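PDB 3IBY: Fe(2+) transporter FeoB, which probably transports ferrous iron across the cell inner membrane in a GTP-driven uptake system, this chain being its cytosolic part with the GTP-binding domain. Local coordinates for residues H95-L100 against Q244-I249; H3-G8 against I80-D85. All coordinates share one frame; numbering follows the deposited sequence.

Interaction 1: H95-L100 against Q244-I249; sequences HLERHL and QKIHEI
His-247 ND1 donates a hydrogen bond to Glu-97 OE1 at 2.9 Å. The bond is bent, with an angle of 142° at the hydrogen. The carboxylate oxygen lies at the edge of the imidazole, near the ring plane, and is met on its syn side, with the donor tilted out of the carboxylate plane. Carboxylate and ring planes are turned 52° apart. Glu-97 reaches the ring because CG stands anti to the backbone N (chi1 -169°) and the chain beyond is extended. This His-carboxylate pair joins two helices.

Beside it the contact is apolar and buried. Ile-246 CG2 packs on Leu-100 CB at 3.9 Å and on Glu-97 CG at the same distance. Ile-246 CD1 lies 3.5 Å from Leu-100 O. Leu-100 CD1 meets Ile-249 CG2 at 4.5 Å. The Ile-246 branches thus sit against backbone and side chains of the 96-100 turn.

The two helix segments run roughly antiparallel, with axes 9.4 Å apart at their closest. Leu-100 also rests on Ile-91 of strand 86-92. Leu-100 and Ile-249 both touch helix 132-139. Helix 234-253, in the helical part after the G domain, thus packs on helices 96-106 and 132-139, consistent with a GTPase-GDI interface.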
loop_
_atom_site.group_PDB
_atom_site.type_symbol
_atom_site.label_atom_id
_atom_site.label_comp_id
_atom_site.label_asym_id
_atom_site.label_seq_id
_atom_site.Cartn_x
_atom_site.Cartn_y
_atom_site.Cartn_z
ATOM N N HIS A 95 14.456 -1.402 4.647
ATOM C CA HIS A 95 13.999 -2.640 4.024
ATOM C C HIS A 95 13.104 -2.248 2.915
ATOM O O HIS A 95 11.964 -2.717 2.853
ATOM C CB HIS A 95 13.250 -3.522 5.021
ATOM C CG HIS A 95 14.095 -3.957 6.171
ATOM N ND1 HIS A 95 13.915 -3.468 7.442
ATOM C CD2 HIS A 95 15.168 -4.782 6.232
ATOM C CE1 HIS A 95 14.799 -4.022 8.254
ATOM N NE2 HIS A 95 15.572 -4.820 7.545
ATOM N N LEU A 96 13.632 -1.372 2.064
ATOM C CA LEU A 96 12.917 -0.750 0.978
ATOM C C LEU A 96 12.350 -1.787 0.044
ATOM O O LEU A 96 11.164 -1.798 -0.220
ATOM C CB LEU A 96 13.862 0.184 0.223
ATOM C CG LEU A 96 13.212 1.156 -0.752
ATOM C CD1 LEU A 96 12.248 2.095 0.010
ATOM C CD2 LEU A 96 14.286 1.907 -1.568
ATOM N N GLU A 97 13.174 -2.693 -0.429
ATOM C CA GLU A 97 12.721 -3.620 -1.438
ATOM C C GLU A 97 11.540 -4.478 -0.974
ATOM O O GLU A 97 10.579 -4.711 -1.761
ATOM C CB GLU A 97 13.856 -4.506 -1.892
ATOM C CG GLU A 97 13.500 -5.293 -3.124
ATOM C CD GLU A 97 14.714 -5.909 -3.797
ATOM O OE1 GLU A 97 14.529 -6.620 -4.807
ATOM O OE2 GLU A 97 15.836 -5.690 -3.311
ATOM N N ARG A 98 11.582 -4.945 0.278
ATOM C CA ARG A 98 10.451 -5.733 0.793
ATOM C C ARG A 98 9.238 -4.815 0.899
ATOM O O ARG A 98 8.142 -5.154 0.429
ATOM C CB ARG A 98 10.749 -6.389 2.134
ATOM C CG ARG A 98 9.526 -6.974 2.813
ATOM C CD ARG A 98 9.830 -7.888 4.064
ATOM N NE ARG A 98 8.676 -7.831 4.984
ATOM C CZ ARG A 98 8.050 -8.857 5.578
ATOM N NH1 ARG A 98 8.467 -10.108 5.485
ATOM N NH2 ARG A 98 6.992 -8.596 6.332
ATOM N N HIS A 99 9.452 -3.627 1.442
ATOM C CA HIS A 99 8.347 -2.775 1.842
ATOM C C HIS A 99 7.588 -2.231 0.662
ATOM O O HIS A 99 6.404 -1.950 0.772
ATOM C CB HIS A 99 8.822 -1.656 2.749
ATOM C CG HIS A 99 8.972 -2.061 4.175
ATOM N ND1 HIS A 99 9.349 -3.333 4.552
ATOM C CD2 HIS A 99 8.799 -1.363 5.321
ATOM C CE1 HIS A 99 9.410 -3.398 5.873
ATOM N NE2 HIS A 99 9.070 -2.218 6.362
ATOM N N LEU A 100 8.249 -2.105 -0.483
ATOM C CA LEU A 100 7.593 -1.643 -1.700
ATOM C C LEU A 100 6.720 -2.713 -2.371
ATOM O O LEU A 100 6.018 -2.444 -3.366
ATOM C CB LEU A 100 8.649 -1.202 -2.693
ATOM C CG LEU A 100 9.305 0.114 -2.347
ATOM C CD1 LEU A 100 10.471 0.351 -3.292
ATOM C CD2 LEU A 100 8.282 1.213 -2.434
ATOM N N GLN A 244 10.424 -7.949 -9.931
ATOM C CA GLN A 244 11.500 -7.484 -10.850
ATOM C C GLN A 244 11.491 -5.958 -10.969
ATOM O O GLN A 244 12.542 -5.324 -10.932
ATOM C CB GLN A 244 11.379 -8.132 -12.210
ATOM C CG GLN A 244 12.012 -9.502 -12.305
ATOM C CD GLN A 244 11.835 -10.082 -13.707
ATOM O OE1 GLN A 244 10.696 -10.361 -14.130
ATOM N NE2 GLN A 244 12.952 -10.248 -14.449
ATOM N N LYS A 245 10.286 -5.390 -11.046
ATOM C CA LYS A 245 10.121 -3.968 -11.193
ATOM C C LYS A 245 10.588 -3.306 -9.911
ATOM O O LYS A 245 11.119 -2.189 -9.916
ATOM C CB LYS A 245 8.638 -3.625 -11.444
ATOM C CG LYS A 245 8.331 -2.117 -11.791
ATOM C CD LYS A 245 9.139 -1.609 -13.042
ATOM C CE LYS A 245 8.896 -0.125 -13.448
ATOM N NZ LYS A 245 9.569 0.202 -14.749
ATOM N N ILE A 246 10.351 -3.985 -8.796
ATOM C CA ILE A 246 10.650 -3.376 -7.530
ATOM C C ILE A 246 12.149 -3.462 -7.334
ATOM O O ILE A 246 12.742 -2.486 -6.896
ATOM C CB ILE A 246 9.914 -4.064 -6.384
ATOM C CG1 ILE A 246 8.468 -3.640 -6.416
ATOM C CG2 ILE A 246 10.521 -3.719 -5.056
ATOM C CD1 ILE A 246 7.631 -4.555 -5.593
ATOM N N HIS A 247 12.737 -4.634 -7.631
ATOM C CA HIS A 247 14.198 -4.831 -7.560
ATOM C C HIS A 247 14.859 -3.802 -8.464
ATOM O O HIS A 247 15.800 -3.163 -8.091
ATOM C CB HIS A 247 14.611 -6.249 -7.983
ATOM C CG HIS A 247 16.084 -6.527 -7.870
ATOM N ND1 HIS A 247 16.674 -6.984 -6.709
ATOM C CD2 HIS A 247 17.081 -6.448 -8.789
ATOM C CE1 HIS A 247 17.971 -7.156 -6.911
ATOM N NE2 HIS A 247 18.243 -6.845 -8.167
ATOM N N GLU A 248 14.307 -3.600 -9.630
ATOM C CA GLU A 248 14.878 -2.622 -10.522
ATOM C C GLU A 248 14.792 -1.200 -9.933
ATOM O O GLU A 248 15.748 -0.457 -10.030
ATOM C CB GLU A 248 14.301 -2.777 -11.957
ATOM C CG GLU A 248 13.948 -1.515 -12.700
ATOM C CD GLU A 248 13.175 -1.805 -13.995
ATOM O OE1 GLU A 248 12.680 -0.825 -14.593
ATOM O OE2 GLU A 248 13.041 -3.001 -14.399
ATOM N N ILE A 249 13.701 -0.834 -9.282
ATOM C CA ILE A 249 13.615 0.507 -8.674
ATOM C C ILE A 249 14.606 0.672 -7.536
ATOM O O ILE A 249 15.161 1.760 -7.341
ATOM C CB ILE A 249 12.190 0.820 -8.127
ATOM C CG1 ILE A 249 11.267 1.197 -9.278
ATOM C CG2 ILE A 249 12.208 1.952 -7.064
ATOM C CD1 ILE A 249 9.833 0.775 -9.041
#

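Interaction 2: H3-G8 against I80-D85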
loop_
_atom_site.group_PDB
_atom_site.type_symbol
_atom_site.label_atom_id
_atom_site.label_comp_id
_atom_site.label_asym_id
_atom_site.label_seq_id
_atom_site.Cartn_x
_atom_site.Cartn_y
_atom_site.Cartn_z
ATOM N N HIS A 3 -10.014 11.831 5.114
ATOM C CA HIS A 3 -9.793 10.576 5.834
ATOM C C HIS A 3 -8.665 9.773 5.225
ATOM O O HIS A 3 -8.682 9.425 4.032
ATOM C CB HIS A 3 -11.088 9.749 5.840
ATOM C CG HIS A 3 -10.954 8.411 6.491
ATOM N ND1 HIS A 3 -10.089 8.172 7.539
ATOM C CD2 HIS A 3 -11.589 7.249 6.263
ATOM C CE1 HIS A 3 -10.190 6.910 7.918
ATOM N NE2 HIS A 3 -11.086 6.328 7.149
ATOM N N ALA A 4 -7.689 9.465 6.064
ATOM C CA ALA A 4 -6.437 8.847 5.605
ATOM C C ALA A 4 -6.236 7.505 6.275
ATOM O O ALA A 4 -6.250 7.420 7.487
ATOM C CB ALA A 4 -5.270 9.759 5.905
ATOM N N LEU A 5 -6.098 6.450 5.485
ATOM C CA LEU A 5 -5.674 5.153 6.023
ATOM C C LEU A 5 -4.144 5.159 6.165
ATOM O O LEU A 5 -3.452 5.672 5.284
ATOM C CB LEU A 5 -6.043 4.005 5.091
ATOM C CG LEU A 5 -7.480 3.849 4.675
ATOM C CD1 LEU A 5 -7.632 2.616 3.723
ATOM C CD2 LEU A 5 -8.366 3.752 5.913
ATOM N N LEU A 6 -3.640 4.578 7.259
ATOM C CA LEU A 6 -2.185 4.405 7.461
ATOM C C LEU A 6 -1.793 2.912 7.329
ATOM O O LEU A 6 -2.291 2.040 8.055
ATOM C CB LEU A 6 -1.790 4.985 8.825
ATOM C CG LEU A 6 -0.338 5.089 9.283
ATOM C CD1 LEU A 6 0.505 6.079 8.424
ATOM C CD2 LEU A 6 -0.355 5.462 10.820
ATOM N N ILE A 7 -0.918 2.630 6.367
ATOM C CA ILE A 7 -0.615 1.260 5.947
ATOM C C ILE A 7 0.873 1.014 5.801
ATOM O O ILE A 7 1.607 1.867 5.278
ATOM C CB ILE A 7 -1.211 0.952 4.540
ATOM C CG1 ILE A 7 -2.576 1.620 4.385
ATOM C CG2 ILE A 7 -1.288 -0.540 4.311
ATOM C CD1 ILE A 7 -3.451 1.029 3.295
ATOM N N GLY A 8 1.308 -0.175 6.201
ATOM C CA GLY A 8 2.674 -0.632 5.901
ATOM C C GLY A 8 2.917 -2.094 6.250
ATOM O O GLY A 8 2.001 -2.858 6.516
ATOM N N ILE A 80 -10.766 -1.886 0.668
ATOM C CA ILE A 80 -11.927 -1.881 -0.187
ATOM C C ILE A 80 -13.186 -1.444 0.611
ATOM O O ILE A 80 -14.029 -0.730 0.074
ATOM C CB ILE A 80 -12.054 -3.230 -1.013
ATOM C CG1 ILE A 80 -12.820 -4.330 -0.262
ATOM C CG2 ILE A 80 -10.688 -3.772 -1.443
ATOM C CD1 ILE A 80 -14.245 -4.599 -0.788
ATOM N N ASP A 81 -13.276 -1.812 1.894
ATOM C CA ASP A 81 -14.515 -1.616 2.723
ATOM C C ASP A 81 -14.735 -0.187 3.160
ATOM O O ASP A 81 -15.847 0.262 3.299
ATOM C CB ASP A 81 -14.463 -2.427 4.040
ATOM C CG ASP A 81 -14.786 -3.910 3.867
ATOM O OD1 ASP A 81 -15.169 -4.377 2.754
ATOM O OD2 ASP A 81 -14.617 -4.627 4.886
ATOM N N LEU A 82 -13.647 0.497 3.463
ATOM C CA LEU A 82 -13.750 1.789 4.104
ATOM C C LEU A 82 -13.832 2.918 3.081
ATOM O O LEU A 82 -13.436 2.818 1.924
ATOM C CB LEU A 82 -12.575 2.040 5.072
ATOM C CG LEU A 82 -12.426 1.195 6.372
ATOM C CD1 LEU A 82 -11.081 1.501 7.011
ATOM C CD2 LEU A 82 -13.604 1.300 7.457
ATOM N N GLU A 83 -14.370 4.007 3.576
ATOM C CA GLU A 83 -14.447 5.222 2.857
ATOM C C GLU A 83 -13.280 6.041 3.265
ATOM O O GLU A 83 -13.294 6.586 4.335
ATOM C CB GLU A 83 -15.693 5.920 3.315
ATOM C CG GLU A 83 -16.910 5.282 2.809
ATOM C CD GLU A 83 -17.156 5.641 1.367
ATOM O OE1 GLU A 83 -17.047 6.857 1.066
ATOM O OE2 GLU A 83 -17.453 4.723 0.542
ATOM N N TYR A 84 -12.297 6.177 2.403
ATOM C CA TYR A 84 -11.117 6.960 2.678
ATOM C C TYR A 84 -10.683 7.772 1.454
ATOM O O TYR A 84 -10.932 7.380 0.311
ATOM C CB TYR A 84 -10.006 6.008 3.117
ATOM C CG TYR A 84 -9.609 4.923 2.123
ATOM C CD1 TYR A 84 -10.270 3.680 2.091
ATOM C CD2 TYR A 84 -8.559 5.118 1.240
ATOM C CE1 TYR A 84 -9.895 2.685 1.188
ATOM C CE2 TYR A 84 -8.180 4.125 0.346
ATOM C CZ TYR A 84 -8.858 2.922 0.319
ATOM O OH TYR A 84 -8.462 1.963 -0.582
ATOM N N ASP A 85 -10.024 8.900 1.699
ATOM C CA ASP A 85 -9.660 9.832 0.657
ATOM C C ASP A 85 -8.243 9.596 0.208
ATOM O O ASP A 85 -7.923 9.841 -0.949
ATOM C CB ASP A 85 -9.822 11.287 1.134
ATOM C CG ASP A 85 -11.239 11.601 1.545
ATOM O OD1 ASP A 85 -12.131 11.428 0.678
ATOM O OD2 ASP A 85 -11.451 11.979 2.729
#
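The Tyr-84 ring carries Leu-5 CD1 over the centre of one face, a CH-pi contact. The leucine side chain crosses the tyrosine side chain at about a right angle. Leu-5 CG lies 3.7 Å from Tyr-84 CB, so the branch point packs at the root of the ring. Tyr-84 CG stands between the backbone N and the carbonyl carbon (chi1 59°), and this places the ring against Leu-5. At the far end of the ring, Tyr-84 OH is hydrogen-bonded to Val-79 O. Lys-111 makes a cation-pi contact with the same ring and also binds Tyr-84 O. The ring is therefore held by both apolar and polar partners.

The other methyl of Leu-5, CD2, meets Leu-82 CD1 at 3.7 Å. Leu-82 is the first residue to leave the helical conformation after helix 70-81. Its side chain extends the apolar patch from the strand toward the end of that helix.

Two hydrogen bonds hold the start of the strand. Asp-85 N binds His-3 O at 2.7 Å, in the carbonyl plane. His-3 N binds Asp-85 OD2 at 2.8 Å, with an angle of 158° at the hydrogen. The carboxylate oxygen uses its anti lone pair. Asp-85 thus grips both backbone polar atoms of His-3, one with its own backbone and one with its side chain.

Strand 3-8 leads to Gly-8 of the probable P-loop, as in P-loop GTPases. It lies between parallel strands 48-54 and 86-92 in the central sheet. Residues 82-85 lead from helix 70-81 into strand 86-92, whose Cys-86 continues the backbone pairing with His-3 and Leu-5.

How the interactions relate
Interaction 2 comes first along the chain and closes before interaction 1 opens. Their centres are 23 Å apart, on opposite sides of the centre of the chain. The nearest atoms are about 6 Å apart and do not touch. Strand 86-92 connects them: residues 80-85 lead into it, and helix 96-106 follows it. Interaction 2 is internal to the G domain. It joins strand 3-8, which leads into the predicted GTP site at Gly-8, to the connection from helix 70-81. Interaction 1 instead packs helix 234-253, near the end of this chain, against helix 96-106 of the G domain. One contact thus belongs to the G-domain core; the other joins that domain to the helical region after it.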